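Local coordinates for chromosome replication initiation protein (Geobacillus kaustophilus, PDB 2VN2) that probably acts in initiating chromosome replication as a primosome component of the DnaB/DnaD family, seen here through its N-terminal domain, at residues E34-L37 with L38-Q42; E67-E70 with M71-L75. All coordinates share one frame; numbering follows the deposited sequence.

Contact 1 (E34-L37 with L38-Q42)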
ATOM      1  N   GLU A  34       4.561  12.967  14.574  1.00 19.44           N
ATOM      2  CA  GLU A  34       4.054  11.738  15.168  1.00 20.65           C
ATOM      3  C   GLU A  34       3.562  10.857  14.091  1.00 21.44           C
ATOM      4  O   GLU A  34       3.770   9.654  14.178  1.00 23.36           O
ATOM      5  CB  GLU A  34       2.889  12.034  16.188  1.00 21.20           C
ATOM      6  CG  GLU A  34       3.422  12.798  17.449  1.00 25.70           C
ATOM      7  CD  GLU A  34       2.302  13.365  18.304  1.00 27.82           C
ATOM      8  OE1 GLU A  34       1.477  14.178  17.802  1.00 30.88           O
ATOM      9  OE2 GLU A  34       2.282  13.024  19.519  1.00 27.71           O
ATOM     10  N   LEU A  35       2.806  11.396  13.118  1.00 19.70           N
ATOM     11  CA  LEU A  35       2.346  10.539  12.019  1.00 19.38           C
ATOM     12  C   LEU A  35       3.571   9.837  11.339  1.00 19.14           C
ATOM     13  O   LEU A  35       3.669   8.583  11.334  1.00 20.69           O
ATOM     14  CB  LEU A  35       1.425  11.300  11.034  1.00 17.43           C
ATOM     15  CG  LEU A  35       0.913  10.306  10.001  1.00 17.90           C
ATOM     16  CD1 LEU A  35      -0.243   9.442  10.560  1.00 14.42           C
ATOM     17  CD2 LEU A  35       0.353  11.104   8.869  1.00 16.34           C
ATOM     18  N   VAL A  36       4.543  10.630  10.840  1.00 19.30           N
ATOM     19  CA  VAL A  36       5.699  10.064  10.215  1.00 18.82           C
ATOM     20  C   VAL A  36       6.403   9.096  11.202  1.00 19.75           C
ATOM     21  O   VAL A  36       6.934   8.077  10.795  1.00 18.10           O
ATOM     22  CB  VAL A  36       6.627  11.162   9.675  1.00 19.20           C
ATOM     23  CG1 VAL A  36       7.944  10.479   8.921  1.00 19.00           C
ATOM     24  CG2 VAL A  36       5.877  12.078   8.724  1.00 15.02           C
ATOM     25  N   LEU A  37       6.427   9.410  12.519  1.00 20.29           N
ATOM     26  CA  LEU A  37       7.106   8.482  13.460  1.00 20.71           C
ATOM     27  C   LEU A  37       6.395   7.105  13.415  1.00 19.50           C
ATOM     28  O   LEU A  37       7.045   6.060  13.362  1.00 18.19           O
ATOM     29  CB  LEU A  37       7.213   9.047  14.922  1.00 22.89           C
ATOM     30  CG  LEU A  37       7.865   8.093  15.985  1.00 26.01           C
ATOM     31  CD1 LEU A  37       8.204   8.839  17.193  1.00 27.77           C
ATOM     32  CD2 LEU A  37       6.820   7.034  16.456  1.00 28.00           C
ATOM     33  N   LEU A  38       5.080   7.116  13.420  1.00 20.01           N
ATOM     34  CA  LEU A  38       4.232   5.901  13.337  1.00 21.84           C
ATOM     35  C   LEU A  38       4.542   5.117  12.045  1.00 22.75           C
ATOM     36  O   LEU A  38       4.622   3.852  12.028  1.00 23.59           O
ATOM     37  CB  LEU A  38       2.732   6.371  13.350  1.00 20.09           C
ATOM     38  CG  LEU A  38       2.233   6.828  14.722  1.00 23.83           C
ATOM     39  CD1 LEU A  38       0.753   7.264  14.662  1.00 21.22           C
ATOM     40  CD2 LEU A  38       2.529   5.798  15.905  1.00 20.76           C
ATOM     41  N   LEU A  39       4.716   5.866  10.938  1.00 23.06           N
ATOM     42  CA  LEU A  39       5.127   5.246   9.582  1.00 22.12           C
ATOM     43  C   LEU A  39       6.440   4.675   9.769  1.00 21.59           C
ATOM     44  O   LEU A  39       6.625   3.522   9.372  1.00 20.59           O
ATOM     45  CB  LEU A  39       5.241   6.293   8.439  1.00 21.48           C
ATOM     46  CG  LEU A  39       3.898   6.685   7.748  1.00 26.14           C
ATOM     47  CD1 LEU A  39       2.570   6.493   8.555  1.00 23.78           C
ATOM     48  CD2 LEU A  39       3.889   8.081   6.983  1.00 22.59           C
ATOM     49  N   HIS A  40       7.426   5.431  10.354  1.00 20.10           N
ATOM     50  CA  HIS A  40       8.752   4.679  10.532  1.00 19.45           C
ATOM     51  C   HIS A  40       8.562   3.395  11.402  1.00 19.90           C
ATOM     52  O   HIS A  40       9.162   2.371  11.071  1.00 19.06           O
ATOM     53  CB  HIS A  40       9.927   5.459  11.070  1.00 19.28           C
ATOM     54  CG  HIS A  40      10.385   6.591  10.208  1.00 21.30           C
ATOM     55  ND1 HIS A  40      11.140   6.422   9.072  1.00 22.27           N
ATOM     56  CD2 HIS A  40      10.187   7.922  10.330  1.00 22.35           C
ATOM     57  CE1 HIS A  40      11.384   7.600   8.527  1.00 22.35           C
ATOM     58  NE2 HIS A  40      10.812   8.523   9.274  1.00 24.51           N
ATOM     59  N   MET A  41       7.794   3.445  12.504  1.00 20.56           N
ATOM     60  CA  MET A  41       7.579   2.228  13.295  1.00 24.06           C
ATOM     61  C   MET A  41       6.931   1.193  12.486  1.00 25.86           C
ATOM     62  O   MET A  41       7.387   0.124  12.560  1.00 24.97           O
ATOM     63  CB  MET A  41       6.753   2.340  14.570  1.00 22.21           C
ATOM     64  CG  MET A  41       7.370   3.291  15.722  1.00 26.24           C
ATOM     65  SD  MET A  41       6.101   3.750  17.026  1.00 27.65           S
ATOM     66  CE  MET A  41       5.347   2.189  17.048  1.00 12.78           C
ATOM     67  N   GLN A  42       5.890   1.487  11.709  1.00 29.66           N
ATOM     68  CA  GLN A  42       5.273   0.431  10.853  1.00 32.59           C
ATOM     69  C   GLN A  42       6.335  -0.275   9.985  1.00 32.96           C
ATOM     70  O   GLN A  42       6.398  -1.492   9.868  1.00 33.37           O
ATOM     71  CB  GLN A  42       4.180   0.986   9.959  1.00 34.18           C
ATOM     72  CG  GLN A  42       3.440  -0.115   9.167  1.00 39.62           C
ATOM     73  CD  GLN A  42       2.540   0.480   8.070  1.00 44.55           C
ATOM     74  OE1 GLN A  42       2.073   1.679   8.163  1.00 48.28           O
ATOM     75  NE2 GLN A  42       2.320  -0.318   6.965  1.00 47.27           N
TER
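The carbonyl oxygen Val36 O receives the amide His40 N at 2.7 Å, with an N-H...O angle of 168°. The imidazole of the same histidine reaches this oxygen a second time, His40 CD2 lying 3.3 Å from Val36 O in an oblique approach. The ring is also held alongside the valine: the two side chains point the same way, and Val36 CG1 comes within 3.5 Å of His40 NE2. That methyl stands anti to its own backbone nitrogen (chi1 -179°), the position that lays it beside the imidazole. His40 NE2 is hydrogen-bonded to Tyr25 OH of the second subunit, whose side chain also packs on Val36; ring and methyl thus present one joint surface to the partner.

The neighbouring residues repeat the backbone pattern, Leu38 N, Leu39 N and Met41 N bonding to the oxygens of Glu34, Leu35 and Leu37. The side chain of Leu38 folds back over the preceding turn, putting its CB 3.1 Å from Leu35 O and its CG 3.3 Å from Glu34 O. Farther round, Leu37 and Met41 run at a slant to each other, and the methyl Leu37 CD2 meets the sulfur Met41 SD at 3.4 Å. The Leu35-Leu39 pair is looser, Leu35 CG standing 4.4 Å from Leu39 CD1. Both of its members face the second subunit, Leu39 meeting Leu39 of that chain. The carboxylate of Glu34 turns away to Gly31 N and forms a salt bridge with Lys78.

Four consecutive i to i+4 bonds identify a regular alpha-helix, and the uniformly buried contacts make helix 32-45 a core element of this domain, whose short antiparallel hairpin after helix 65-77 is consistent with a winged-helix fold.

Contact 2 (E67-E70 with M71-L75); sequences ECME and MVRRL
The guanidinium of Arg73 is approached by Met69 and Glu70, in both cases obliquely, so that neither contact is a stack. Met69 and Arg73 cross at about a right angle, and the methylene Met69 CG comes to 3.3 Å from Arg73 NH1. The thioether bends forward along the helix, bringing Met69 CE to 3.6 Å from the amide Arg73 N and 4.0 Å from Val72 CB; bends at chi2 (67°) and chi3 give it that course. An alanine here would strip away CG, sulfur and methyl, which would probably set the guanidinium free to turn and open a gap beside Val72. Glu70 OE1 lies 4.2 Å from Arg73 NH2, well out of the guanidinium plane, with no N-H aimed at it.

On another side of the helix Met71 CG presses to 3.0 Å from Glu67 O, the oxygen that also accepts the amide of Met71. Val72 behaves similarly toward Cys68: its CG2, anti to its own carbonyl carbon, sits 3.2 Å from Cys68 O. The Cys68 and Val72 side chains both lean on Leu57 of helix 54-59. The carboxylate of Glu67 leads away from this pairing to Ser64 N, just ahead of the helix.

The four i to i+4 amide bonds, ending with Arg74 N to Glu70 O at 2.8 Å, make this a regular alpha-helical turn. With Glu70 and Arg73 both exposed and no directed bond between them, their attraction is likely to be modest and screened by solvent, so that, within the helix, the methionine's dispersion contacts probably do more to steady the arginine.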
ATOM      1  N   GLU A  67      14.488  13.550  21.265  1.00 25.02           N
ATOM      2  CA  GLU A  67      13.138  14.088  20.886  1.00 24.58           C
ATOM      3  C   GLU A  67      12.259  12.957  20.521  1.00 24.14           C
ATOM      4  O   GLU A  67      11.145  12.870  20.978  1.00 22.23           O
ATOM      5  CB  GLU A  67      13.231  15.045  19.690  1.00 26.16           C
ATOM      6  CG  GLU A  67      13.995  16.318  19.998  1.00 30.20           C
ATOM      7  CD  GLU A  67      14.327  17.211  18.768  1.00 32.22           C
ATOM      8  OE1 GLU A  67      13.466  18.112  18.556  1.00 35.09           O
ATOM      9  OE2 GLU A  67      15.396  17.059  18.034  1.00 29.60           O
ATOM     10  N   CYS A  68      12.792  12.056  19.697  1.00 24.62           N
ATOM     11  CA  CYS A  68      12.103  10.789  19.321  1.00 27.89           C
ATOM     12  C   CYS A  68      11.698   9.960  20.599  1.00 25.79           C
ATOM     13  O   CYS A  68      10.544   9.565  20.773  1.00 26.64           O
ATOM     14  CB  CYS A  68      12.993  10.036  18.241  1.00 28.89           C
ATOM     15  SG  CYS A  68      12.188   8.529  17.658  1.00 36.38           S
ATOM     16  N   MET A  69      12.560   9.793  21.583  1.00 24.63           N
ATOM     17  CA  MET A  69      12.088   9.116  22.842  1.00 25.93           C
ATOM     18  C   MET A  69      10.991   9.871  23.531  1.00 25.92           C
ATOM     19  O   MET A  69      10.063   9.295  24.114  1.00 24.41           O
ATOM     20  CB  MET A  69      13.226   8.899  23.897  1.00 25.26           C
ATOM     21  CG  MET A  69      12.587   8.291  25.241  1.00 31.53           C
ATOM     22  SD  MET A  69      11.965   6.596  24.907  1.00 39.46           S
ATOM     23  CE  MET A  69      10.227   6.535  25.350  1.00 37.16           C
ATOM     24  N   GLU A  70      11.093  11.196  23.516  1.00 27.00           N
ATOM     25  CA  GLU A  70      10.001  12.065  24.040  1.00 28.83           C
ATOM     26  C   GLU A  70       8.693  11.822  23.299  1.00 27.31           C
ATOM     27  O   GLU A  70       7.619  11.734  23.886  1.00 26.71           O
ATOM     28  CB  GLU A  70      10.508  13.493  23.772  1.00 33.77           C
ATOM     29  CG  GLU A  70       9.919  14.735  24.442  1.00 41.29           C
ATOM     30  CD  GLU A  70      10.544  14.999  25.805  1.00 46.64           C
ATOM     31  OE1 GLU A  70       9.960  14.366  26.744  1.00 48.62           O
ATOM     32  OE2 GLU A  70      11.572  15.792  25.915  1.00 47.96           O
ATOM     33  N   MET A  71       8.771  11.755  21.957  1.00 26.36           N
ATOM     34  CA  MET A  71       7.584  11.555  21.129  1.00 24.86           C
ATOM     35  C   MET A  71       6.998  10.161  21.395  1.00 24.55           C
ATOM     36  O   MET A  71       5.848  10.071  21.470  1.00 24.33           O
ATOM     37  CB  MET A  71       7.979  11.687  19.637  1.00 22.92           C
ATOM     38  CG  MET A  71       8.660  12.992  19.268  1.00 23.97           C
ATOM     39  SD  MET A  71       9.212  13.228  17.543  1.00 17.04           S
ATOM     40  CE  MET A  71       7.639  12.917  16.729  1.00 19.72           C
ATOM     41  N   VAL A  72       7.795   9.105  21.513  1.00 24.19           N
ATOM     42  CA  VAL A  72       7.270   7.720  21.823  1.00 25.80           C
ATOM     43  C   VAL A  72       6.619   7.735  23.187  1.00 29.09           C
ATOM     44  O   VAL A  72       5.430   7.341  23.339  1.00 29.59           O
ATOM     45  CB  VAL A  72       8.356   6.674  21.801  1.00 25.06           C
ATOM     46  CG1 VAL A  72       7.802   5.327  22.197  1.00 21.80           C
ATOM     47  CG2 VAL A  72       9.184   6.693  20.316  1.00 21.30           C
ATOM     48  N   ARG A  73       7.323   8.301  24.175  1.00 30.52           N
ATOM     49  CA  ARG A  73       6.698   8.602  25.481  1.00 33.05           C
ATOM     50  C   ARG A  73       5.324   9.333  25.394  1.00 31.87           C
ATOM     51  O   ARG A  73       4.356   8.876  26.001  1.00 30.78           O
ATOM     52  CB  ARG A  73       7.718   9.362  26.368  1.00 37.49           C
ATOM     53  CG  ARG A  73       7.383   9.411  27.849  1.00 45.04           C
ATOM     54  CD  ARG A  73       8.620   9.782  28.825  1.00 50.95           C
ATOM     55  NE  ARG A  73       9.930   9.092  28.564  1.00 55.85           N
ATOM     56  CZ  ARG A  73      11.124   9.708  28.653  1.00 58.04           C
ATOM     57  NH1 ARG A  73      12.289   9.067  28.417  1.00 58.68           N
ATOM     58  NH2 ARG A  73      11.152  11.004  28.980  1.00 59.56           N
ATOM     59  N   ARG A  74       5.245  10.447  24.659  1.00 30.28           N
ATOM     60  CA  ARG A  74       3.964  11.211  24.502  1.00 31.82           C
ATOM     61  C   ARG A  74       2.877  10.390  23.758  1.00 30.42           C
ATOM     62  O   ARG A  74       1.686  10.502  24.091  1.00 31.06           O
ATOM     63  CB  ARG A  74       4.202  12.641  23.869  1.00 33.87           C
ATOM     64  CG  ARG A  74       2.895  13.481  23.511  1.00 39.81           C
ATOM     65  CD  ARG A  74       2.800  15.021  24.150  1.00 44.49           C
ATOM     66  NE  ARG A  74       1.610  15.905  23.771  1.00 48.34           N
ATOM     67  CZ  ARG A  74       1.575  16.904  22.852  1.00 47.97           C
ATOM     68  NH1 ARG A  74       2.650  17.216  22.137  1.00 48.78           N
ATOM     69  NH2 ARG A  74       0.431  17.559  22.613  1.00 46.73           N
ATOM     70  N   LEU A  75       3.268   9.562  22.773  1.00 29.10           N
ATOM     71  CA  LEU A  75       2.288   8.653  22.117  1.00 29.64           C
ATOM     72  C   LEU A  75       1.746   7.553  23.108  1.00 29.57           C
ATOM     73  O   LEU A  75       0.557   7.185  22.988  1.00 27.85           O
ATOM     74  CB  LEU A  75       2.900   7.919  20.884  1.00 28.01           C
ATOM     75  CG  LEU A  75       3.152   8.829  19.656  1.00 29.71           C
ATOM     76  CD1 LEU A  75       4.000   8.054  18.656  1.00 26.08           C
ATOM     77  CD2 LEU A  75       1.828   9.261  19.022  1.00 28.12           C
TER

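In the fold
Contact 1 precedes contact 2 along the chain, and their centres lie 11 Å apart on two helices, 32-45 and 65-77, that pack against each other. The junction is mainly apolar: Leu37 CD2 meets Leu75 CD1 at 3.7 Å, Leu37 CD1 meets Met71 CB at 3.8 Å, and Met71 CE lies 3.8 Å from Glu34 N. Contact 1 sits near the middle of the chain and also faces the second subunit, whereas no other chain of the assembly touches contact 2. The side chain of Leu35 is about 9 Å from that of the magnesium ligand His24 and about 13 Å from the ion; contact 2 is remote from this site.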